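L-tyrosine isonitrile synthase (Pseudomonas aeruginosa, PDB 3E59) converts L-tyrosine and D-ribulose 5-phosphate into the isonitrile derivative of tyrosine, taking the isonitrile carbon from C2 of the sugar phosphate, in paerucumarin biosynthesis. Local coordinates at residues R24-H29 against G195-R200; Q44-R49 against R250-S255; R87-F92 against I268-T273; D115-G120 against Q169-L174. All blocks are in the same frame, centred on the assembly; numbering follows the deposited sequence.

Interaction 1 of 4, residues R24-H29 against G195-R200; sequences RRYPEH and GLLLYR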
# COMPACT_ATOMS: atom_id res chain seq x y z
N ARG A 24 9.50 -0.44 -5.84
CA ARG A 24 10.02 -0.87 -4.54
C ARG A 24 10.84 -2.13 -4.75
O ARG A 24 10.38 -3.08 -5.40
CB ARG A 24 8.89 -1.19 -3.58
CG ARG A 24 8.09 -0.02 -3.18
CD ARG A 24 7.05 -0.40 -2.18
NE ARG A 24 6.07 0.69 -2.10
CZ ARG A 24 5.98 1.59 -1.12
NH1 ARG A 24 6.78 1.54 -0.06
NH2 ARG A 24 5.06 2.52 -1.21
N ARG A 25 12.07 -2.13 -4.22
CA ARG A 25 12.93 -3.32 -4.22
C ARG A 25 13.12 -3.75 -2.78
O ARG A 25 12.96 -2.92 -1.88
CB ARG A 25 14.30 -2.98 -4.82
CG ARG A 25 14.28 -2.50 -6.27
CD ARG A 25 15.70 -2.37 -6.81
NE ARG A 25 16.37 -3.67 -6.89
CZ ARG A 25 17.69 -3.85 -6.93
NH1 ARG A 25 18.52 -2.81 -6.88
NH2 ARG A 25 18.18 -5.08 -7.01
N TYR A 26 13.42 -5.03 -2.55
CA TYR A 26 13.81 -5.48 -1.21
C TYR A 26 15.11 -4.79 -0.83
O TYR A 26 16.06 -4.84 -1.60
CB TYR A 26 13.96 -7.01 -1.16
CG TYR A 26 12.65 -7.75 -1.37
CD1 TYR A 26 11.75 -7.93 -0.31
CD2 TYR A 26 12.30 -8.23 -2.63
CE1 TYR A 26 10.54 -8.60 -0.51
CE2 TYR A 26 11.09 -8.90 -2.84
CZ TYR A 26 10.23 -9.08 -1.78
OH TYR A 26 9.04 -9.72 -1.97
N PRO A 27 15.15 -4.11 0.35
CA PRO A 27 16.39 -3.44 0.79
C PRO A 27 17.59 -4.40 0.73
O PRO A 27 18.70 -3.98 0.39
CB PRO A 27 16.09 -3.07 2.26
CG PRO A 27 14.60 -2.93 2.30
CD PRO A 27 14.05 -3.94 1.32
N GLU A 28 17.35 -5.67 1.04
CA GLU A 28 18.38 -6.71 1.02
C GLU A 28 18.99 -6.97 -0.37
O GLU A 28 20.09 -7.52 -0.48
CB GLU A 28 17.84 -8.01 1.63
CG GLU A 28 17.54 -7.92 3.14
CD GLU A 28 16.19 -7.28 3.47
OE1 GLU A 28 15.42 -6.91 2.54
OE2 GLU A 28 15.87 -7.17 4.68
N HIS A 29 18.29 -6.55 -1.43
CA HIS A 29 18.76 -6.77 -2.81
C HIS A 29 19.47 -5.56 -3.42
O HIS A 29 20.11 -5.69 -4.46
CB HIS A 29 17.61 -7.20 -3.73
CG HIS A 29 16.94 -8.47 -3.33
ND1 HIS A 29 15.73 -8.87 -3.85
CD2 HIS A 29 17.30 -9.44 -2.45
CE1 HIS A 29 15.38 -10.03 -3.32
NE2 HIS A 29 16.31 -10.39 -2.46
N GLY A 195 9.08 -14.59 0.86
CA GLY A 195 8.03 -14.90 1.82
C GLY A 195 8.48 -14.59 3.23
O GLY A 195 7.76 -13.96 4.01
N LEU A 196 9.69 -15.01 3.58
CA LEU A 196 10.23 -14.71 4.91
C LEU A 196 10.53 -13.22 5.12
O LEU A 196 10.39 -12.71 6.23
CB LEU A 196 11.45 -15.57 5.22
CG LEU A 196 11.18 -17.06 5.45
CD1 LEU A 196 12.49 -17.77 5.67
CD2 LEU A 196 10.26 -17.29 6.64
N LEU A 197 10.93 -12.54 4.04
CA LEU A 197 11.20 -11.11 4.07
C LEU A 197 9.92 -10.35 4.34
O LEU A 197 9.92 -9.40 5.11
CB LEU A 197 11.89 -10.61 2.78
CG LEU A 197 13.36 -11.02 2.54
CD1 LEU A 197 13.88 -10.47 1.22
CD2 LEU A 197 14.26 -10.57 3.70
N LEU A 198 8.82 -10.79 3.70
CA LEU A 198 7.49 -10.25 3.96
C LEU A 198 7.05 -10.49 5.40
O LEU A 198 6.66 -9.56 6.09
CB LEU A 198 6.46 -10.85 3.00
CG LEU A 198 5.01 -10.37 3.20
CD1 LEU A 198 4.86 -8.88 2.95
CD2 LEU A 198 4.03 -11.18 2.34
N TYR A 199 7.09 -11.74 5.84
CA TYR A 199 6.74 -12.07 7.21
C TYR A 199 7.48 -11.15 8.23
O TYR A 199 6.87 -10.61 9.15
CB TYR A 199 6.97 -13.57 7.50
CG TYR A 199 6.59 -13.96 8.91
CD1 TYR A 199 7.57 -14.26 9.86
CD2 TYR A 199 5.24 -13.96 9.32
CE1 TYR A 199 7.22 -14.58 11.16
CE2 TYR A 199 4.89 -14.28 10.63
CZ TYR A 199 5.88 -14.59 11.53
OH TYR A 199 5.55 -14.91 12.83
N ARG A 200 8.79 -10.97 8.05
CA ARG A 200 9.60 -10.11 8.94
C ARG A 200 9.15 -8.65 8.92
O ARG A 200 9.12 -7.99 9.96
CB ARG A 200 11.12 -10.25 8.67
CG ARG A 200 12.02 -9.30 9.53
CD ARG A 200 13.37 -9.90 9.95
NE ARG A 200 14.49 -9.43 9.13
CZ ARG A 200 15.59 -8.81 9.59
NH1 ARG A 200 15.77 -8.56 10.88
NH2 ARG A 200 16.54 -8.45 8.73

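Interaction 2 of 4, residues Q44-R49 against R250-S255; sequences QVQLPR and RAIRLS. With PO4 (phosphate ion), chain E.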
# COMPACT_ATOMS: atom_id res chain seq x y z
N GLN A 44 8.90 -9.90 -18.71
CA GLN A 44 8.20 -11.13 -19.12
C GLN A 44 6.79 -11.19 -18.55
O GLN A 44 5.84 -11.57 -19.25
CB GLN A 44 8.99 -12.35 -18.67
CG GLN A 44 10.39 -12.46 -19.25
CD GLN A 44 11.09 -13.75 -18.87
OE1 GLN A 44 10.63 -14.51 -18.00
NE2 GLN A 44 12.22 -14.01 -19.52
N VAL A 45 6.64 -10.81 -17.29
CA VAL A 45 5.35 -10.89 -16.60
C VAL A 45 4.42 -9.72 -16.97
O VAL A 45 3.27 -9.94 -17.32
CB VAL A 45 5.53 -10.97 -15.05
CG1 VAL A 45 4.18 -11.00 -14.34
CG2 VAL A 45 6.36 -12.18 -14.68
N GLN A 46 4.94 -8.50 -16.92
CA GLN A 46 4.09 -7.32 -16.97
C GLN A 46 3.71 -6.88 -18.37
O GLN A 46 2.59 -6.41 -18.57
CB GLN A 46 4.73 -6.15 -16.20
CG GLN A 46 5.01 -6.45 -14.71
CD GLN A 46 3.74 -6.73 -13.88
OE1 GLN A 46 2.62 -6.37 -14.27
NE2 GLN A 46 3.93 -7.37 -12.72
N LEU A 47 4.64 -7.02 -19.31
CA LEU A 47 4.46 -6.50 -20.68
C LEU A 47 3.24 -7.02 -21.47
O LEU A 47 2.51 -6.23 -22.06
CB LEU A 47 5.75 -6.60 -21.53
CG LEU A 47 6.80 -5.49 -21.33
CD1 LEU A 47 7.83 -5.49 -22.45
CD2 LEU A 47 6.14 -4.12 -21.25
N PRO A 48 3.01 -8.35 -21.49
CA PRO A 48 1.79 -8.77 -22.19
C PRO A 48 0.51 -8.33 -21.46
O PRO A 48 -0.52 -8.16 -22.11
CB PRO A 48 1.90 -10.29 -22.24
CG PRO A 48 2.89 -10.67 -21.22
CD PRO A 48 3.77 -9.49 -20.95
N ARG A 49 0.59 -8.13 -20.14
CA ARG A 49 -0.57 -7.69 -19.34
C ARG A 49 -0.97 -6.25 -19.68
O ARG A 49 -2.16 -5.95 -19.84
CB ARG A 49 -0.31 -7.85 -17.83
CG ARG A 49 -0.20 -9.30 -17.35
CD ARG A 49 -0.02 -9.40 -15.83
NE ARG A 49 -1.22 -8.98 -15.09
CZ ARG A 49 -2.34 -9.70 -15.02
NH1 ARG A 49 -2.46 -10.86 -15.64
NH2 ARG A 49 -3.37 -9.23 -14.32
N ARG A 250 -7.70 -8.59 -15.35
CA ARG A 250 -6.67 -8.11 -16.27
C ARG A 250 -5.82 -6.97 -15.71
O ARG A 250 -4.69 -6.76 -16.16
CB ARG A 250 -7.28 -7.71 -17.60
CG ARG A 250 -8.16 -8.79 -18.27
CD ARG A 250 -8.55 -8.35 -19.68
NE ARG A 250 -9.34 -7.12 -19.65
CZ ARG A 250 -9.28 -6.15 -20.56
NH1 ARG A 250 -8.45 -6.23 -21.60
NH2 ARG A 250 -10.05 -5.08 -20.42
N ALA A 251 -6.35 -6.24 -14.74
CA ALA A 251 -5.68 -5.07 -14.20
C ALA A 251 -4.23 -5.38 -13.82
O ALA A 251 -3.93 -6.49 -13.33
CB ALA A 251 -6.42 -4.53 -12.99
N ILE A 252 -3.36 -4.41 -14.06
CA ILE A 252 -1.97 -4.48 -13.62
C ILE A 252 -2.02 -4.34 -12.11
O ILE A 252 -2.61 -3.40 -11.58
CB ILE A 252 -1.08 -3.36 -14.25
CG1 ILE A 252 -1.29 -3.25 -15.78
CG2 ILE A 252 0.40 -3.55 -13.88
CD1 ILE A 252 -1.20 -4.54 -16.54
N ARG A 253 -1.40 -5.30 -11.43
CA ARG A 253 -1.45 -5.39 -9.99
C ARG A 253 -0.29 -4.62 -9.31
O ARG A 253 0.87 -5.09 -9.29
CB ARG A 253 -1.46 -6.88 -9.60
CG ARG A 253 -1.53 -7.18 -8.10
CD ARG A 253 -2.80 -6.63 -7.39
NE ARG A 253 -3.02 -7.42 -6.18
CZ ARG A 253 -2.29 -7.29 -5.07
NH1 ARG A 253 -1.33 -6.38 -5.01
NH2 ARG A 253 -2.52 -8.08 -4.03
N LEU A 254 -0.59 -3.45 -8.77
CA LEU A 254 0.39 -2.69 -8.00
C LEU A 254 0.35 -3.12 -6.54
O LEU A 254 -0.58 -3.78 -6.10
CB LEU A 254 0.19 -1.19 -8.12
CG LEU A 254 0.15 -0.54 -9.51
CD1 LEU A 254 -0.28 0.90 -9.34
CD2 LEU A 254 1.49 -0.63 -10.26
N SER A 255 1.39 -2.72 -5.80
CA SER A 255 1.54 -3.10 -4.39
C SER A 255 2.33 -2.00 -3.69
O SER A 255 3.02 -1.23 -4.35
CB SER A 255 2.28 -4.43 -4.27
OG SER A 255 2.29 -4.92 -2.94
P PO4 E . 0.06 -7.43 -1.33
O1 PO4 E . 1.46 -7.86 -0.97
O2 PO4 E . -0.65 -7.03 -0.05
O3 PO4 E . 0.14 -6.25 -2.33
O4 PO4 E . -0.70 -8.58 -1.93
O HOH W 1 0.20 -7.37 -12.93
O HOH W 2 -3.97 -7.52 -18.73

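Interaction 3 of 4, residues R87-F92 against I268-T273; sequences RLSLSF and IHMMPT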
# COMPACT_ATOMS: atom_id res chain seq x y z
N ARG A 87 -1.61 12.92 0.81
CA ARG A 87 -1.96 13.89 -0.23
C ARG A 87 -0.97 13.86 -1.38
O ARG A 87 -1.37 13.77 -2.55
CB ARG A 87 -2.06 15.31 0.33
CG ARG A 87 -2.34 16.37 -0.75
CD ARG A 87 -2.55 17.75 -0.15
NE ARG A 87 -3.40 17.73 1.04
CZ ARG A 87 -4.73 17.89 1.03
NH1 ARG A 87 -5.38 18.08 -0.12
NH2 ARG A 87 -5.40 17.86 2.17
N LEU A 88 0.31 13.91 -1.06
CA LEU A 88 1.35 13.87 -2.09
C LEU A 88 1.45 12.50 -2.77
O LEU A 88 1.78 12.42 -3.94
CB LEU A 88 2.69 14.28 -1.51
CG LEU A 88 2.80 15.75 -1.12
CD1 LEU A 88 4.02 15.95 -0.28
CD2 LEU A 88 2.85 16.64 -2.37
N SER A 89 1.16 11.43 -2.02
CA SER A 89 1.15 10.09 -2.60
C SER A 89 0.02 9.94 -3.62
O SER A 89 0.23 9.40 -4.73
CB SER A 89 1.04 9.02 -1.52
OG SER A 89 2.15 9.08 -0.65
N LEU A 90 -1.18 10.40 -3.26
CA LEU A 90 -2.33 10.31 -4.17
C LEU A 90 -2.16 11.20 -5.39
O LEU A 90 -2.59 10.86 -6.50
CB LEU A 90 -3.63 10.65 -3.44
CG LEU A 90 -4.10 9.67 -2.35
CD1 LEU A 90 -5.08 10.35 -1.40
CD2 LEU A 90 -4.69 8.40 -2.99
N SER A 91 -1.53 12.36 -5.18
CA SER A 91 -1.27 13.28 -6.28
C SER A 91 -0.25 12.66 -7.25
O SER A 91 -0.40 12.74 -8.47
CB SER A 91 -0.80 14.62 -5.74
OG SER A 91 -0.53 15.51 -6.81
N PHE A 92 0.76 12.00 -6.69
CA PHE A 92 1.75 11.28 -7.50
C PHE A 92 1.11 10.23 -8.40
O PHE A 92 1.47 10.11 -9.58
CB PHE A 92 2.83 10.60 -6.64
CG PHE A 92 3.66 9.62 -7.43
CD1 PHE A 92 4.74 10.07 -8.19
CD2 PHE A 92 3.33 8.27 -7.47
CE1 PHE A 92 5.47 9.19 -8.95
CE2 PHE A 92 4.06 7.38 -8.23
CZ PHE A 92 5.13 7.84 -8.98
N ILE A 268 5.45 -0.34 -5.87
CA ILE A 268 5.63 1.02 -6.39
C ILE A 268 5.72 2.06 -5.28
O ILE A 268 4.98 2.00 -4.28
CB ILE A 268 4.51 1.39 -7.43
CG1 ILE A 268 4.84 2.68 -8.18
CG2 ILE A 268 3.12 1.46 -6.76
CD1 ILE A 268 4.17 2.81 -9.53
N HIS A 269 6.64 3.01 -5.45
CA HIS A 269 6.80 4.13 -4.54
C HIS A 269 5.89 5.28 -4.93
O HIS A 269 5.52 5.42 -6.11
CB HIS A 269 8.26 4.60 -4.49
CG HIS A 269 9.14 3.74 -3.64
ND1 HIS A 269 9.07 3.74 -2.26
CD2 HIS A 269 10.15 2.90 -3.96
CE1 HIS A 269 9.99 2.92 -1.77
NE2 HIS A 269 10.67 2.41 -2.78
N MET A 270 5.50 6.07 -3.94
CA MET A 270 4.57 7.19 -4.13
C MET A 270 5.14 8.54 -3.65
O MET A 270 4.55 9.59 -3.93
CB MET A 270 3.24 6.90 -3.43
CG MET A 270 2.48 5.68 -3.92
SD MET A 270 0.99 5.43 -2.97
CE MET A 270 1.68 5.10 -1.34
N MET A 271 6.24 8.50 -2.91
CA MET A 271 7.02 9.68 -2.47
C MET A 271 8.43 9.17 -2.32
O MET A 271 8.62 7.98 -2.04
CB MET A 271 6.59 10.15 -1.08
CG MET A 271 5.29 10.90 -1.01
SD MET A 271 4.89 11.30 0.71
CE MET A 271 6.09 12.57 1.07
N PRO A 272 9.44 10.05 -2.50
CA PRO A 272 10.80 9.64 -2.17
C PRO A 272 10.91 9.16 -0.72
O PRO A 272 10.34 9.78 0.19
CB PRO A 272 11.61 10.92 -2.39
CG PRO A 272 10.81 11.69 -3.43
CD PRO A 272 9.39 11.43 -3.03
N THR A 273 11.61 8.04 -0.52
CA THR A 273 11.84 7.48 0.82
C THR A 273 13.03 6.52 0.80
O THR A 273 13.27 5.84 -0.21
CB THR A 273 10.56 6.81 1.41
OG1 THR A 273 10.78 6.43 2.77
CG2 THR A 273 10.12 5.59 0.61

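Interaction 4 of 4, residues D115-G120 against Q169-L174; sequences DGRVFG and QLRQLL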
# COMPACT_ATOMS: atom_id res chain seq x y z
N ASP A 115 -7.60 -1.76 1.98
CA ASP A 115 -7.65 -2.97 2.80
C ASP A 115 -7.94 -2.66 4.28
O ASP A 115 -7.72 -3.50 5.15
CB ASP A 115 -6.36 -3.80 2.64
CG ASP A 115 -5.07 -2.98 2.77
OD1 ASP A 115 -5.08 -1.72 2.82
OD2 ASP A 115 -4.01 -3.62 2.80
N GLY A 116 -8.47 -1.47 4.54
CA GLY A 116 -8.74 -1.03 5.91
C GLY A 116 -9.74 -1.93 6.57
O GLY A 116 -9.57 -2.32 7.72
N ARG A 117 -10.78 -2.28 5.82
CA ARG A 117 -11.84 -3.11 6.33
C ARG A 117 -11.46 -4.58 6.47
O ARG A 117 -12.06 -5.28 7.27
CB ARG A 117 -13.10 -2.97 5.45
CG ARG A 117 -14.40 -3.46 6.11
CD ARG A 117 -14.89 -2.51 7.19
NE ARG A 117 -15.40 -1.26 6.63
CZ ARG A 117 -15.59 -0.14 7.32
NH1 ARG A 117 -15.31 -0.10 8.62
NH2 ARG A 117 -16.05 0.94 6.71
N VAL A 118 -10.46 -5.05 5.72
CA VAL A 118 -10.14 -6.49 5.66
C VAL A 118 -9.55 -7.07 6.97
O VAL A 118 -9.75 -8.26 7.26
CB VAL A 118 -9.27 -6.92 4.40
CG1 VAL A 118 -9.72 -6.20 3.13
CG2 VAL A 118 -7.79 -6.73 4.64
N PHE A 119 -8.86 -6.24 7.74
CA PHE A 119 -8.10 -6.70 8.92
C PHE A 119 -8.92 -6.94 10.19
O PHE A 119 -8.79 -7.97 10.86
CB PHE A 119 -6.92 -5.77 9.20
CG PHE A 119 -6.01 -5.57 8.00
CD1 PHE A 119 -5.74 -4.29 7.53
CD2 PHE A 119 -5.45 -6.66 7.35
CE1 PHE A 119 -4.90 -4.09 6.43
CE2 PHE A 119 -4.62 -6.47 6.23
CZ PHE A 119 -4.35 -5.19 5.77
N GLY A 120 -9.78 -5.97 10.51
CA GLY A 120 -10.58 -6.03 11.72
C GLY A 120 -9.72 -5.83 12.94
O GLY A 120 -8.94 -4.87 13.01
N GLN A 169 -19.33 -9.41 9.42
CA GLN A 169 -19.86 -10.31 8.39
C GLN A 169 -19.23 -10.13 7.00
O GLN A 169 -19.13 -11.08 6.23
CB GLN A 169 -21.39 -10.21 8.31
CG GLN A 169 -22.09 -11.03 9.38
CD GLN A 169 -23.58 -10.71 9.49
OE1 GLN A 169 -23.99 -9.56 9.39
NE2 GLN A 169 -24.38 -11.75 9.72
N LEU A 170 -18.81 -8.90 6.69
CA LEU A 170 -18.09 -8.63 5.45
C LEU A 170 -16.76 -9.36 5.48
O LEU A 170 -16.42 -10.10 4.55
CB LEU A 170 -17.84 -7.13 5.27
CG LEU A 170 -18.78 -6.30 4.41
CD1 LEU A 170 -18.35 -4.84 4.43
CD2 LEU A 170 -18.85 -6.82 2.97
N ARG A 171 -16.03 -9.18 6.59
CA ARG A 171 -14.76 -9.85 6.81
C ARG A 171 -14.90 -11.37 6.71
O ARG A 171 -14.08 -12.02 6.07
CB ARG A 171 -14.15 -9.42 8.15
CG ARG A 171 -13.53 -8.03 8.09
CD ARG A 171 -12.76 -7.65 9.35
NE ARG A 171 -13.64 -7.18 10.42
CZ ARG A 171 -14.04 -5.92 10.59
NH1 ARG A 171 -13.65 -4.96 9.75
NH2 ARG A 171 -14.86 -5.61 11.60
N GLN A 172 -15.96 -11.92 7.32
CA GLN A 172 -16.24 -13.36 7.25
C GLN A 172 -16.57 -13.86 5.84
O GLN A 172 -16.27 -15.00 5.49
CB GLN A 172 -17.35 -13.75 8.24
CG GLN A 172 -16.88 -13.87 9.70
CD GLN A 172 -15.69 -14.81 9.87
OE1 GLN A 172 -15.66 -15.92 9.31
NE2 GLN A 172 -14.71 -14.38 10.66
N LEU A 173 -17.22 -13.01 5.05
CA LEU A 173 -17.46 -13.30 3.63
C LEU A 173 -16.17 -13.34 2.80
O LEU A 173 -16.04 -14.21 1.94
CB LEU A 173 -18.47 -12.32 2.99
CG LEU A 173 -19.94 -12.42 3.43
CD1 LEU A 173 -20.75 -11.34 2.72
CD2 LEU A 173 -20.51 -13.80 3.15
N LEU A 174 -15.25 -12.41 3.06
CA LEU A 174 -13.91 -12.42 2.44
C LEU A 174 -13.10 -13.66 2.82
O LEU A 174 -12.50 -14.30 1.96
CB LEU A 174 -13.11 -11.16 2.83
CG LEU A 174 -11.67 -11.07 2.29
CD1 LEU A 174 -11.65 -10.89 0.79
CD2 LEU A 174 -10.84 -9.98 2.98

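Interaction 1 of 4, residues R24-H29 against G195-R200
The turn that brings Tyr26, Glu28 and His29 to Leu197 is closed by a backbone hydrogen bond of 2.8 Å from His29 N to Tyr26 O. It also brings Tyr26 CB over one face of the His29 imidazole, displaced toward the rim of that ring. The imidazole NE2 is hydrogen-bonded to Glu193 OE2, which ties the turn to the beginning of the helix that carries Leu197. With CG anti to the carbonyl carbon (chi1 -71°), Leu197 divides its two methyls between different neighbours. CD1 comes within 3.7 Å of Tyr26 CD1, approaching the phenol ring at a slant, and lies 4.4 Å from His29 NE2. The contact thus joins the irregular N-terminal segment, where the chain runs into the short helix 27-30, to the helix 193-210, which also packs through Leu198 and Tyr199 on helix 219-247. The second methyl, CD2, meets the carboxylate of Glu28, with CD at 3.8 Å. A bend at chi2 of Glu28 (82°) folds that group back, and the two side chains run antiparallel alongside each other. Polar attraction here is weak at most: Glu28 OE2 and Arg200 NH2 are oppositely charged but 4.3 Å apart, too far for a salt bridge. Both residues are exposed and touch crystal neighbours, whereas the Tyr26 ring is buried and leans on Pro260.

Interaction 2 of 4, residues Q44-R49 against R250-S255
Arg49, on helix 35-55, reaches the loop leading into strand 252-255, a member of the five-stranded parallel sheet whose order (3-2-1-4-5) is Rossmann-like. At Arg250 a water bridges the two backbones, donating to Arg250 O (2.8 Å) and Arg49 O; the Arg250 guanidinium pairs with Glu58 instead. Ala251 O accepts from Arg49 NH2 at 3.0 Å, with an N-H...O angle of 155°. The oxygen lies near the guanidinium plane, yet the donor stands 42° above the carbonyl plane, and Arg49 NH2 also bonds Pro249 O. Ile252 supplies the apolar part: CD1 rests 3.7 Å from Arg49 CB, and CG2 is 3.6 Å from Gln46 OE1. A second water accepts from Arg253 N, donates to that OE1 and takes a weak bond from Arg49 NE, while Gln46 NE2 bonds Leu264 O. Arg253 NH2 donates to O4 (2.8 Å) and NH1 to O3 of a phosphate ion, also bound by Lys265, His257 and Gln259. The ion probably came from the crystallisation liquor; whether this basic site accepts the phosphate of ribulose 5-phosphate is not established. Arg253 NH1 serves Leu254 O as well. Ser255 OG donates to phosphate O3 at 2.6 Å, the oxygen that Arg253 NH1 also reaches.

Interaction 3 of 4, residues R87-F92 against I268-T273
Phe92 sets its CG opposite the backbone N (chi1 167°), which swings the ring off helix 84-103 and onto the backbone of His269 and Met270. Met271 takes the other arrangement, with CG beside its own N, and then bends at chi3 (72°), turning its terminal methyl toward Leu88. Between them along the segments, the CA atoms of Ser89 and Met270 come within 4.7 Å. Carbonyl oxygens do much of the touching. His269 O lies 3.2 Å from Phe92 CE2, and Met270 O is 3.4 Å from Phe92 CB; both approach the ring at a slant. Phe92 CD2 also comes within 3.7 Å of Met270 CA. Ser89, small enough for the two backbones to close in, sets its CB 3.6 Å from Met270 CB. Its OG is the same distance, 3.6 Å, from Met271 CG, so the hydroxyl borders an apolar group on this side, while its hydrogen bond goes back to Ala85 O within its own helix. Further along, Leu88 CD1 and Met271 CE meet at 4.2 Å, the two side chains crossing at about a right angle. Tyr22 meets the Phe92 ring edge-to-face, and Pro280 touches both Ser89 and Met270. The His269 imidazole is turned from the helix, its NE2 hydrogen-bonded to Asp276 OD1. In topology, helix 84-103 is the connection of the beta-alpha-beta unit joining parallel strands 60-64 and 108-112, and the contact packs it against the loop leaving edge strand 265-267 of the same Rossmann-like sheet.

Interaction 4 of 4, residues D115-G120 against Q169-L174
Arg171 NH1 donates to Arg117 O over 3.0 Å, nearly straight at 167°, and the oxygen lies in the guanidinium plane. Over one face of the same guanidinium sits Gly120 CA, 3.5 Å from Arg171 NE and displaced toward the rim, so the group is held both at its edge and against its flat side. A bend at chi3 (-81°) turns the planar end of Arg171 to this place, and its CD passes 3.7 Å from Val118 O. Beside the polar grip, Val118 CB meets Leu174 CD2 at 3.7 Å in an apolar pair backed by Trp240 and Leu243 of helix 219-247. Helix 167-178, which follows edge strand 149-151 in the chain, is packed here on the short helical turn after the neighbouring parallel strand 108-112 of the Rossmann-like sheet. Further out, acidic side chains fix both arginines. Asp127 bridges them, its OD1 to Arg171 NH2 and its OD2 to Arg117 NH1, which should offset the like charges. Glu168 holds Arg171 NE, while Glu155 and Ser131 take Arg117 NH2. Val118 O, meanwhile, accepts from Arg236 NH1.

In the fold
Interactions 1, 2 and 3 have centres about 20 Å from one another and touch in one connected region; interaction 4 stands apart, its centre about 26 Å from each and on the opposite side of the chain's centre from interaction 3. Along the chain the first three cross, whereas interaction 4 is nested within all three loops. Arg24 NE reaches Ile268 O at 2.8 Å, joining interactions 1 and 3, and Ser255 O meets Ile268 N at 3.0 Å, joining 2 and 3. Arg24 and, in interaction 2, helix 35-55 thus tie N-terminal segments to the side of the parallel sheet formed by strands 252-255 and 265-267; interaction 4 packs a helix on the turn following strand 108-112, toward the other edge.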